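Local coordinates for protein intracellular serine protease (Bacillus licheniformis, PDB 4ZOQ) that probably cleaves peptide bonds as a subtilisin-like serine endopeptidase, a protease linked to the processing of lanthipeptides, at residues G92-I97 with V101-Y106; V45-I50 with T285-I290; P59-S64 with H86-A91. All coordinates share one frame; numbering follows the deposited sequence.

Contact 1: G92-I97 with V101-Y106; sequences GMINII and VTITPY
Ile94 overlaps Ile103 with its CG2 branch, and the two side chains slide past each other in opposite directions. The contact packs helix 86-97 against strand 102-110 of the central sheet in a subtilisin-like alpha/beta fold. A short link of three residues joins the two segments, and the strand comes back along the helix. Ile94 CG2 is 4.0 Å from Ile103 CD1. That methyl points at the strand because it stands opposite the backbone N across the CA-CB bond, with CG1 turned beside the N (chi1 -65°). Ile103 reaches back with an extended chain, chi2 165°, and this carries its CD1 alongside the helix. There CD1 also comes 4.3 Å from Asn95 CB. One carbon back along the same chain, Ile103 CG1 approaches Ile94 CG2 to 4.1 Å. The Ile94 methyl therefore lies against the last two carbons of the Ile103 chain. No hydrogen bond joins the segments. The contact is apolar and buried, and it is made by aliphatic carbons, mostly methyl groups. Ile94 also packs on Val47 and Leu49 of strand 46-51, so one helix residue spans two neighbouring strands. On other faces of the helix, Met93 lies on Pro280 of helix 275-297 and Ile96 on Phe25 of helix 24-30. Just before the strand, Val101 crosses Ile94 at about a right angle and puts its CG2 4.0 Å from Ile94 CG2.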
ATOM      1  N   GLY B  92     -10.862   1.884  -2.341  1.00 30.63           N
ATOM      2  CA  GLY B  92     -12.047   2.204  -1.583  1.00 29.30           C
ATOM      3  C   GLY B  92     -11.736   2.488  -0.129  1.00 29.00           C
ATOM      4  O   GLY B  92     -12.390   3.334   0.481  1.00 31.03           O
ATOM      5  N   MET B  93     -10.709   1.853   0.427  1.00 27.70           N
ATOM      6  CA  MET B  93     -10.444   2.107   1.830  1.00 26.52           C
ATOM      7  C   MET B  93      -9.832   3.490   2.018  1.00 30.36           C
ATOM      8  O   MET B  93     -10.104   4.152   3.028  1.00 32.88           O
ATOM      9  CB  MET B  93      -9.546   1.043   2.436  1.00 26.77           C
ATOM     10  CG  MET B  93     -10.129  -0.342   2.394  1.00 27.33           C
ATOM     11  SD  MET B  93     -11.863  -0.386   2.814  1.00 28.69           S
ATOM     12  CE  MET B  93     -11.961  -1.999   3.646  1.00 29.87           C
ATOM     13  N   ILE B  94      -9.023   3.946   1.062  1.00 27.54           N
ATOM     14  CA  ILE B  94      -8.558   5.317   1.108  1.00 28.76           C
ATOM     15  C   ILE B  94      -9.753   6.244   0.961  1.00 30.50           C
ATOM     16  O   ILE B  94      -9.888   7.238   1.681  1.00 28.52           O
ATOM     17  CB  ILE B  94      -7.582   5.664  -0.035  1.00 34.80           C
ATOM     18  CG1 ILE B  94      -6.272   4.890   0.055  1.00 32.75           C
ATOM     19  CG2 ILE B  94      -7.332   7.178  -0.097  1.00 32.03           C
ATOM     20  CD1 ILE B  94      -5.632   4.755  -1.299  1.00 30.79           C
ATOM     21  N   ASN B  95     -10.606   5.930  -0.014  1.00 29.73           N
ATOM     22  CA  ASN B  95     -11.716   6.818  -0.342  1.00 28.80           C
ATOM     23  C   ASN B  95     -12.766   6.989   0.763  1.00 30.27           C
ATOM     24  O   ASN B  95     -13.221   8.101   1.014  1.00 28.47           O
ATOM     25  CB  ASN B  95     -12.413   6.337  -1.608  1.00 30.76           C
ATOM     26  CG  ASN B  95     -13.526   7.256  -2.027  1.00 29.55           C
ATOM     27  OD1 ASN B  95     -13.284   8.395  -2.416  1.00 31.89           O
ATOM     28  ND2 ASN B  95     -14.755   6.789  -1.904  1.00 32.23           N
ATOM     29  N   ILE B  96     -13.149   5.895   1.425  1.00 28.03           N
ATOM     30  CA  ILE B  96     -14.237   5.958   2.401  1.00 28.20           C
ATOM     31  C   ILE B  96     -13.858   6.862   3.586  1.00 31.26           C
ATOM     32  O   ILE B  96     -14.724   7.515   4.156  1.00 33.47           O
ATOM     33  CB  ILE B  96     -14.652   4.546   2.892  1.00 27.34           C
ATOM     34  CG1 ILE B  96     -15.999   4.609   3.590  1.00 26.98           C
ATOM     35  CG2 ILE B  96     -13.590   3.889   3.769  1.00 26.80           C
ATOM     36  CD1 ILE B  96     -17.158   5.033   2.700  1.00 28.62           C
ATOM     37  N   ILE B  97     -12.560   6.958   3.888  1.00 29.29           N
ATOM     38  CA  ILE B  97     -12.057   7.843   4.938  1.00 28.96           C
ATOM     39  C   ILE B  97     -11.783   9.273   4.439  1.00 28.24           C
ATOM     40  O   ILE B  97     -12.119  10.263   5.115  1.00 27.64           O
ATOM     41  CB  ILE B  97     -10.742   7.254   5.549  1.00 30.20           C
ATOM     42  CG1 ILE B  97     -11.100   6.107   6.497  1.00 27.16           C
ATOM     43  CG2 ILE B  97      -9.965   8.318   6.296  1.00 26.24           C
ATOM     44  CD1 ILE B  97     -10.037   5.129   6.696  1.00 29.72           C
ATOM     45  N   VAL B 101      -9.596  13.246  -1.539  1.00 36.05           N
ATOM     46  CA  VAL B 101      -8.182  13.225  -1.939  1.00 34.33           C
ATOM     47  C   VAL B 101      -8.042  12.534  -3.272  1.00 36.56           C
ATOM     48  O   VAL B 101      -8.864  11.685  -3.632  1.00 34.60           O
ATOM     49  CB  VAL B 101      -7.265  12.545  -0.921  1.00 36.18           C
ATOM     50  CG1 VAL B 101      -7.155  13.403   0.327  1.00 31.70           C
ATOM     51  CG2 VAL B 101      -7.740  11.143  -0.618  1.00 35.61           C
ATOM     52  N   THR B 102      -7.004  12.891  -4.029  1.00 36.57           N
ATOM     53  CA  THR B 102      -6.868  12.295  -5.353  1.00 34.25           C
ATOM     54  C   THR B 102      -6.185  10.936  -5.218  1.00 33.05           C
ATOM     55  O   THR B 102      -5.318  10.752  -4.363  1.00 31.06           O
ATOM     56  CB  THR B 102      -6.082  13.228  -6.315  1.00 35.40           C
ATOM     57  OG1 THR B 102      -6.867  14.395  -6.596  1.00 36.78           O
ATOM     58  CG2 THR B 102      -5.757  12.525  -7.617  1.00 32.40           C
ATOM     59  N   ILE B 103      -6.608   9.964  -6.016  1.00 34.99           N
ATOM     60  CA  ILE B 103      -5.981   8.654  -5.952  1.00 38.49           C
ATOM     61  C   ILE B 103      -5.360   8.329  -7.305  1.00 37.73           C
ATOM     62  O   ILE B 103      -6.049   8.336  -8.311  1.00 38.52           O
ATOM     63  CB  ILE B 103      -6.993   7.533  -5.568  1.00 36.33           C
ATOM     64  CG1 ILE B 103      -7.536   7.720  -4.152  1.00 35.14           C
ATOM     65  CG2 ILE B 103      -6.354   6.163  -5.681  1.00 34.97           C
ATOM     66  CD1 ILE B 103      -8.792   6.868  -3.860  1.00 33.21           C
ATOM     67  N   THR B 104      -4.072   8.008  -7.333  1.00 37.12           N
ATOM     68  CA  THR B 104      -3.419   7.669  -8.595  1.00 37.85           C
ATOM     69  C   THR B 104      -2.949   6.223  -8.621  1.00 34.67           C
ATOM     70  O   THR B 104      -2.095   5.839  -7.824  1.00 36.87           O
ATOM     71  CB  THR B 104      -2.185   8.545  -8.855  1.00 40.55           C
ATOM     72  OG1 THR B 104      -2.482   9.927  -8.613  1.00 35.67           O
ATOM     73  CG2 THR B 104      -1.682   8.338 -10.275  1.00 32.99           C
ATOM     74  N   PRO B 105      -3.447   5.437  -9.586  1.00 37.65           N
ATOM     75  CA  PRO B 105      -3.073   4.018  -9.680  1.00 34.49           C
ATOM     76  C   PRO B 105      -1.707   3.834 -10.346  1.00 39.92           C
ATOM     77  O   PRO B 105      -1.490   4.376 -11.433  1.00 41.27           O
ATOM     78  CB  PRO B 105      -4.187   3.413 -10.549  1.00 34.97           C
ATOM     79  CG  PRO B 105      -4.617   4.565 -11.453  1.00 40.12           C
ATOM     80  CD  PRO B 105      -4.390   5.851 -10.651  1.00 37.00           C
ATOM     81  N   TYR B 106      -0.796   3.135  -9.668  1.00 35.43           N
ATOM     82  CA  TYR B 106       0.445   2.657 -10.252  1.00 35.19           C
ATOM     83  C   TYR B 106       0.380   1.150 -10.304  1.00 37.48           C
ATOM     84  O   TYR B 106       0.704   0.477  -9.311  1.00 34.39           O
ATOM     85  CB  TYR B 106       1.664   3.099  -9.446  1.00 33.54           C
ATOM     86  CG  TYR B 106       1.948   4.587  -9.509  1.00 36.47           C
ATOM     87  CD1 TYR B 106       1.129   5.502  -8.851  1.00 37.10           C
ATOM     88  CD2 TYR B 106       3.029   5.075 -10.220  1.00 38.34           C
ATOM     89  CE1 TYR B 106       1.381   6.854  -8.894  1.00 37.66           C
ATOM     90  CE2 TYR B 106       3.301   6.438 -10.270  1.00 41.42           C
ATOM     91  CZ  TYR B 106       2.469   7.320  -9.605  1.00 42.11           C
ATOM     92  OH  TYR B 106       2.725   8.669  -9.650  1.00 35.87           O
TER

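Contact 2: V45-I50 with T285-I290; sequences VKVALI and TAALVI
Val45 meets helix 275-297 with both of its methyl groups. CG1 stands opposite the backbone N (chi1 162°) and rests on Ala287, 4.0 Å from its CB. CG2 sits beside the N and reaches the next turn of the helix, 3.7 Å from Ile290 CG2. The Val45 and Ile290 side chains lie at a slant, and their one close approach is CG2 to CG2. The fork of Val45 thus bridges two residues three apart in the helix. Lys46 points away. Val47 turns to the helix again, as expected two residues along a strand. Its CG2 lies 3.7 Å from Ala287 CB. The Ala287 methyl is therefore touched by both valines, and its small size is consistent with the close approach of the backbones, with CA of Val45 and CA of Ala287 6.7 Å apart. All four touching residues are buried, and the contact between them is wholly apolar. Beyond Val47 the strand moves away from this helix. Ala48 and Ile50 pack on helix 116-128, and Leu49 packs on helix 86-97. This is the layered packing of the subtilisin-like alpha/beta/alpha fold, with helices on both faces of the largely parallel sheet. Ser276, the predicted charge-relay serine, lies in the first turn of helix 275-297; this contact is farther along. Strand 46-51 runs between strands 102-110 and 133-136, and helix 275-297 packs at its entry end, beside helix 86-97.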
ATOM      1  N   VAL B  45      -4.188  16.932  -2.653  1.00 35.26           N
ATOM      2  CA  VAL B  45      -3.385  15.954  -1.926  1.00 37.60           C
ATOM      3  C   VAL B  45      -3.522  14.622  -2.665  1.00 36.39           C
ATOM      4  O   VAL B  45      -4.631  14.169  -2.948  1.00 35.75           O
ATOM      5  CB  VAL B  45      -3.820  15.791  -0.457  1.00 38.01           C
ATOM      6  CG1 VAL B  45      -3.280  14.486   0.131  1.00 31.48           C
ATOM      7  CG2 VAL B  45      -3.426  17.012   0.359  1.00 34.19           C
ATOM      8  N   LYS B  46      -2.402  14.011  -3.024  1.00 37.81           N
ATOM      9  CA  LYS B  46      -2.459  12.829  -3.891  1.00 37.32           C
ATOM     10  C   LYS B  46      -1.901  11.592  -3.175  1.00 36.75           C
ATOM     11  O   LYS B  46      -0.799  11.628  -2.593  1.00 34.57           O
ATOM     12  CB  LYS B  46      -1.672  13.070  -5.201  1.00 37.17           C
ATOM     13  CG  LYS B  46      -2.273  14.141  -6.100  1.00 43.36           C
ATOM     14  CD  LYS B  46      -1.617  14.177  -7.481  1.00 40.34           C
ATOM     15  CE  LYS B  46      -0.204  14.737  -7.438  1.00 46.17           C
ATOM     16  NZ  LYS B  46       0.414  14.620  -8.802  1.00 47.78           N
ATOM     17  N   VAL B  47      -2.660  10.506  -3.230  1.00 33.75           N
ATOM     18  CA  VAL B  47      -2.247   9.223  -2.670  1.00 31.85           C
ATOM     19  C   VAL B  47      -1.941   8.271  -3.818  1.00 31.27           C
ATOM     20  O   VAL B  47      -2.789   8.032  -4.682  1.00 33.76           O
ATOM     21  CB  VAL B  47      -3.337   8.616  -1.741  1.00 33.77           C
ATOM     22  CG1 VAL B  47      -2.942   7.233  -1.253  1.00 28.82           C
ATOM     23  CG2 VAL B  47      -3.636   9.558  -0.561  1.00 30.98           C
ATOM     24  N   ALA B  48      -0.717   7.755  -3.843  1.00 30.64           N
ATOM     25  CA  ALA B  48      -0.307   6.811  -4.871  1.00 32.28           C
ATOM     26  C   ALA B  48      -0.730   5.392  -4.493  1.00 34.09           C
ATOM     27  O   ALA B  48      -0.458   4.914  -3.399  1.00 32.37           O
ATOM     28  CB  ALA B  48       1.173   6.884  -5.097  1.00 31.34           C
ATOM     29  N   LEU B  49      -1.430   4.749  -5.411  1.00 36.65           N
ATOM     30  CA  LEU B  49      -1.951   3.414  -5.223  1.00 32.42           C
ATOM     31  C   LEU B  49      -1.101   2.388  -5.964  1.00 33.41           C
ATOM     32  O   LEU B  49      -1.355   2.123  -7.139  1.00 33.42           O
ATOM     33  CB  LEU B  49      -3.381   3.346  -5.744  1.00 34.96           C
ATOM     34  CG  LEU B  49      -4.076   2.008  -5.479  1.00 36.37           C
ATOM     35  CD1 LEU B  49      -4.723   2.002  -4.113  1.00 32.82           C
ATOM     36  CD2 LEU B  49      -5.083   1.665  -6.588  1.00 38.23           C
ATOM     37  N   ILE B  50      -0.087   1.826  -5.306  1.00 30.81           N
ATOM     38  CA  ILE B  50       0.774   0.836  -5.966  1.00 29.46           C
ATOM     39  C   ILE B  50       0.138  -0.533  -5.814  1.00 33.85           C
ATOM     40  O   ILE B  50       0.323  -1.209  -4.807  1.00 32.44           O
ATOM     41  CB  ILE B  50       2.203   0.822  -5.381  1.00 30.08           C
ATOM     42  CG1 ILE B  50       2.829   2.196  -5.532  1.00 28.38           C
ATOM     43  CG2 ILE B  50       3.052  -0.220  -6.055  1.00 28.29           C
ATOM     44  CD1 ILE B  50       4.185   2.277  -5.111  1.00 26.36           C
ATOM     45  N   THR B 285      -6.145   8.141   6.237  1.00 27.25           N
ATOM     46  CA  THR B 285      -6.090   9.006   7.411  1.00 29.00           C
ATOM     47  C   THR B 285      -4.932  10.009   7.291  1.00 28.31           C
ATOM     48  O   THR B 285      -5.085  11.192   7.625  1.00 29.17           O
ATOM     49  CB  THR B 285      -5.920   8.212   8.720  1.00 26.61           C
ATOM     50  OG1 THR B 285      -6.986   7.251   8.857  1.00 26.10           O
ATOM     51  CG2 THR B 285      -5.939   9.175   9.923  1.00 25.02           C
ATOM     52  N   ALA B 286      -3.787   9.551   6.786  1.00 27.15           N
ATOM     53  CA  ALA B 286      -2.648  10.453   6.588  1.00 27.88           C
ATOM     54  C   ALA B 286      -2.987  11.588   5.619  1.00 29.28           C
ATOM     55  O   ALA B 286      -2.640  12.755   5.858  1.00 29.30           O
ATOM     56  CB  ALA B 286      -1.444   9.689   6.088  1.00 27.87           C
ATOM     57  N   ALA B 287      -3.657  11.235   4.523  1.00 28.99           N
ATOM     58  CA  ALA B 287      -4.100  12.222   3.537  1.00 30.78           C
ATOM     59  C   ALA B 287      -5.068  13.208   4.198  1.00 27.80           C
ATOM     60  O   ALA B 287      -5.051  14.401   3.893  1.00 30.62           O
ATOM     61  CB  ALA B 287      -4.747  11.542   2.332  1.00 27.84           C
ATOM     62  N   LEU B 288      -5.883  12.726   5.126  1.00 26.05           N
ATOM     63  CA  LEU B 288      -6.775  13.651   5.824  1.00 31.51           C
ATOM     64  C   LEU B 288      -6.005  14.666   6.680  1.00 30.60           C
ATOM     65  O   LEU B 288      -6.341  15.852   6.681  1.00 29.75           O
ATOM     66  CB  LEU B 288      -7.783  12.896   6.693  1.00 30.63           C
ATOM     67  CG  LEU B 288      -9.009  12.307   6.007  1.00 31.06           C
ATOM     68  CD1 LEU B 288     -10.006  11.834   7.080  1.00 30.89           C
ATOM     69  CD2 LEU B 288      -9.645  13.352   5.072  1.00 29.79           C
ATOM     70  N   VAL B 289      -4.979  14.194   7.398  1.00 32.12           N
ATOM     71  CA  VAL B 289      -4.173  15.054   8.261  1.00 29.04           C
ATOM     72  C   VAL B 289      -3.425  16.081   7.416  1.00 32.67           C
ATOM     73  O   VAL B 289      -3.427  17.273   7.739  1.00 32.97           O
ATOM     74  CB  VAL B 289      -3.183  14.244   9.099  1.00 30.32           C
ATOM     75  CG1 VAL B 289      -2.116  15.155   9.712  1.00 30.08           C
ATOM     76  CG2 VAL B 289      -3.926  13.486  10.177  1.00 30.05           C
ATOM     77  N   ILE B 290      -2.823  15.627   6.317  1.00 28.39           N
ATOM     78  CA  ILE B 290      -2.136  16.542   5.431  1.00 29.42           C
ATOM     79  C   ILE B 290      -3.115  17.617   4.921  1.00 32.06           C
ATOM     80  O   ILE B 290      -2.795  18.806   4.940  1.00 29.93           O
ATOM     81  CB  ILE B 290      -1.475  15.805   4.236  1.00 31.77           C
ATOM     82  CG1 ILE B 290      -0.285  14.967   4.715  1.00 28.14           C
ATOM     83  CG2 ILE B 290      -0.999  16.814   3.180  1.00 30.13           C
ATOM     84  CD1 ILE B 290       0.183  13.921   3.765  1.00 26.47           C
TER

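Contact 3: P59-S64 with H86-A91; sequences PDLKAS and HGTQTA
The helix that opens with His86, the predicted histidine of the charge relay, is packed on its flank by the loop that follows strand 46-51. Leu61 is the one loop residue that makes this contact. Its CG lies beside the backbone N (chi1 -51°), and the extended chain beyond pushes CD1 toward the helix. That methyl touches two residues one turn apart: Thr88 CG2 at 3.8 Å and Ala91 CB at 4.0 Å. The Leu61 and Thr88 side chains run at a slant to each other. Thr88 turns its methyl to Leu61, while its OG1 is bonded to Asp82 OD2 and to the backbone N of Asp55. Within the loop, Ser64 N bonds to Leu61 O at 3.0 Å, closing a turn that starts at the leucine. Leu61 also packs on Asn95 and Thr249. On the helix, His86 ND1 bonds to Asp51 OD1, and Thr90 OG1 bonds to Asp51 OD2. The helix thus presents His86 to Asp51 at its start, an arrangement typical of the Asp-His-Ser catalytic triad of subtilases.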
ATOM      1  N   PRO B  59     -18.412   4.193  -9.603  1.00 39.96           N
ATOM      2  CA  PRO B  59     -19.214   5.352  -9.170  1.00 43.05           C
ATOM      3  C   PRO B  59     -18.628   6.056  -7.954  1.00 41.99           C
ATOM      4  O   PRO B  59     -18.653   7.287  -7.860  1.00 38.38           O
ATOM      5  CB  PRO B  59     -20.580   4.733  -8.807  1.00 35.10           C
ATOM      6  CG  PRO B  59     -20.623   3.447  -9.533  1.00 40.05           C
ATOM      7  CD  PRO B  59     -19.209   2.953  -9.651  1.00 41.92           C
ATOM      8  N   ASP B  60     -18.057   5.277  -7.043  1.00 40.56           N
ATOM      9  CA  ASP B  60     -17.516   5.855  -5.825  1.00 36.53           C
ATOM     10  C   ASP B  60     -16.115   6.425  -6.006  1.00 35.20           C
ATOM     11  O   ASP B  60     -15.719   7.333  -5.280  1.00 34.60           O
ATOM     12  CB  ASP B  60     -17.526   4.805  -4.723  1.00 35.25           C
ATOM     13  CG  ASP B  60     -18.921   4.355  -4.371  1.00 35.77           C
ATOM     14  OD1 ASP B  60     -19.854   5.194  -4.414  1.00 39.25           O
ATOM     15  OD2 ASP B  60     -19.087   3.163  -4.054  1.00 34.20           O
ATOM     16  N   LEU B  61     -15.373   5.932  -6.994  1.00 38.89           N
ATOM     17  CA  LEU B  61     -13.953   6.297  -7.100  1.00 38.85           C
ATOM     18  C   LEU B  61     -13.659   7.293  -8.237  1.00 40.22           C
ATOM     19  O   LEU B  61     -12.684   8.031  -8.161  1.00 42.16           O
ATOM     20  CB  LEU B  61     -13.100   5.037  -7.300  1.00 36.20           C
ATOM     21  CG  LEU B  61     -13.375   3.942  -6.269  1.00 35.44           C
ATOM     22  CD1 LEU B  61     -12.548   2.659  -6.528  1.00 32.95           C
ATOM     23  CD2 LEU B  61     -13.197   4.466  -4.840  1.00 31.02           C
ATOM     24  N   LYS B  62     -14.496   7.339  -9.275  1.00 42.64           N
ATOM     25  CA  LYS B  62     -14.174   8.154 -10.459  1.00 41.95           C
ATOM     26  C   LYS B  62     -13.960   9.653 -10.152  1.00 42.13           C
ATOM     27  O   LYS B  62     -13.096  10.265 -10.760  1.00 51.01           O
ATOM     28  CB  LYS B  62     -15.232   7.971 -11.558  1.00 45.06           C
ATOM     29  CG  LYS B  62     -16.635   8.412 -11.204  1.00 45.55           C
ATOM     30  CD  LYS B  62     -17.581   8.098 -12.358  1.00 57.95           C
ATOM     31  CE  LYS B  62     -19.031   8.522 -12.069  1.00 55.47           C
ATOM     32  NZ  LYS B  62     -19.259   9.971 -12.361  1.00 63.80           N
ATOM     33  N   ALA B  63     -14.691  10.247  -9.205  1.00 44.25           N
ATOM     34  CA  ALA B  63     -14.487  11.678  -8.870  1.00 40.48           C
ATOM     35  C   ALA B  63     -13.099  12.016  -8.308  1.00 45.71           C
ATOM     36  O   ALA B  63     -12.677  13.181  -8.369  1.00 44.82           O
ATOM     37  CB  ALA B  63     -15.543  12.155  -7.880  1.00 35.18           C
ATOM     38  N   SER B  64     -12.442  11.018  -7.703  1.00 45.35           N
ATOM     39  CA  SER B  64     -11.132  11.163  -7.038  1.00 38.52           C
ATOM     40  C   SER B  64      -9.983  10.622  -7.861  1.00 42.24           C
ATOM     41  O   SER B  64      -8.812  10.834  -7.531  1.00 38.06           O
ATOM     42  CB  SER B  64     -11.122  10.442  -5.685  1.00 41.27           C
ATOM     43  OG  SER B  64     -12.178  10.885  -4.858  1.00 47.29           O
ATOM     44  N   HIS B  86      -8.090  -6.186  -6.802  1.00 39.71           N
ATOM     45  CA  HIS B  86      -7.341  -5.926  -5.595  1.00 37.65           C
ATOM     46  C   HIS B  86      -7.066  -4.441  -5.361  1.00 38.75           C
ATOM     47  O   HIS B  86      -7.208  -3.958  -4.244  1.00 38.17           O
ATOM     48  CB  HIS B  86      -6.031  -6.703  -5.655  1.00 35.66           C
ATOM     49  CG  HIS B  86      -5.265  -6.697  -4.374  1.00 44.97           C
ATOM     50  ND1 HIS B  86      -4.271  -5.776  -4.107  1.00 41.55           N
ATOM     51  CD2 HIS B  86      -5.310  -7.526  -3.303  1.00 45.91           C
ATOM     52  CE1 HIS B  86      -3.759  -6.020  -2.913  1.00 40.91           C
ATOM     53  NE2 HIS B  86      -4.368  -7.079  -2.406  1.00 44.43           N
ATOM     54  N   GLY B  87      -6.661  -3.722  -6.407  1.00 37.11           N
ATOM     55  CA  GLY B  87      -6.348  -2.308  -6.286  1.00 35.66           C
ATOM     56  C   GLY B  87      -7.577  -1.462  -6.023  1.00 36.27           C
ATOM     57  O   GLY B  87      -7.502  -0.434  -5.355  1.00 38.49           O
ATOM     58  N   THR B  88      -8.697  -1.880  -6.600  1.00 34.57           N
ATOM     59  CA  THR B  88     -10.001  -1.250  -6.393  1.00 36.89           C
ATOM     60  C   THR B  88     -10.499  -1.436  -4.971  1.00 35.46           C
ATOM     61  O   THR B  88     -11.122  -0.544  -4.408  1.00 35.60           O
ATOM     62  CB  THR B  88     -11.035  -1.788  -7.385  1.00 35.56           C
ATOM     63  OG1 THR B  88     -10.573  -1.497  -8.706  1.00 38.50           O
ATOM     64  CG2 THR B  88     -12.385  -1.127  -7.189  1.00 34.54           C
ATOM     65  N   GLN B  89     -10.244  -2.598  -4.388  1.00 32.59           N
ATOM     66  CA  GLN B  89     -10.619  -2.774  -2.992  1.00 35.55           C
ATOM     67  C   GLN B  89      -9.756  -1.848  -2.105  1.00 34.12           C
ATOM     68  O   GLN B  89     -10.277  -1.144  -1.231  1.00 34.40           O
ATOM     69  CB  GLN B  89     -10.463  -4.234  -2.575  1.00 33.56           C
ATOM     70  CG  GLN B  89     -11.343  -5.161  -3.394  1.00 35.67           C
ATOM     71  CD  GLN B  89     -11.228  -6.612  -2.967  1.00 35.38           C
ATOM     72  OE1 GLN B  89     -10.210  -7.261  -3.204  1.00 40.22           O
ATOM     73  NE2 GLN B  89     -12.268  -7.121  -2.310  1.00 29.81           N
ATOM     74  N   THR B  90      -8.452  -1.804  -2.378  1.00 31.12           N
ATOM     75  CA  THR B  90      -7.538  -0.940  -1.638  1.00 30.36           C
ATOM     76  C   THR B  90      -7.950   0.538  -1.795  1.00 32.37           C
ATOM     77  O   THR B  90      -8.079   1.272  -0.810  1.00 30.64           O
ATOM     78  CB  THR B  90      -6.095  -1.159  -2.096  1.00 32.14           C
ATOM     79  OG1 THR B  90      -5.767  -2.549  -1.959  1.00 34.10           O
ATOM     80  CG2 THR B  90      -5.127  -0.326  -1.290  1.00 28.20           C
ATOM     81  N   ALA B  91      -8.235   0.943  -3.024  1.00 33.73           N
ATOM     82  CA  ALA B  91      -8.657   2.322  -3.301  1.00 32.74           C
ATOM     83  C   ALA B  91      -9.874   2.765  -2.466  1.00 30.39           C
ATOM     84  O   ALA B  91      -9.936   3.893  -1.978  1.00 31.02           O
ATOM     85  CB  ALA B  91      -8.966   2.465  -4.790  1.00 31.19           C
TER

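Overall arrangement
Contacts 1 and 3 share helix 86-97 and have centres about 6 Å apart. The loop 59-64 is tied to strand 102-110 as well, by a probable hydrogen bond from Ile103 N to Ser64 O at 2.8 Å. Contacts 1 and 2 reach neighbouring strands of one sheet, and their centres are about 7 Å apart. Val101 CG1 meets Ala287 CB at 3.6 Å. Contacts 2 and 3 lie about 14 Å apart between centres, yet Leu49 of strand 46-51 packs on the 86-91 helix, with its CD1 3.7 Å from Thr90 CG2. Contact 3 holds His86 of the predicted charge relay; the Ala91 side chain is about 7 Å, and that of Ile94 about 8 Å, from that of Asp51, another predicted member.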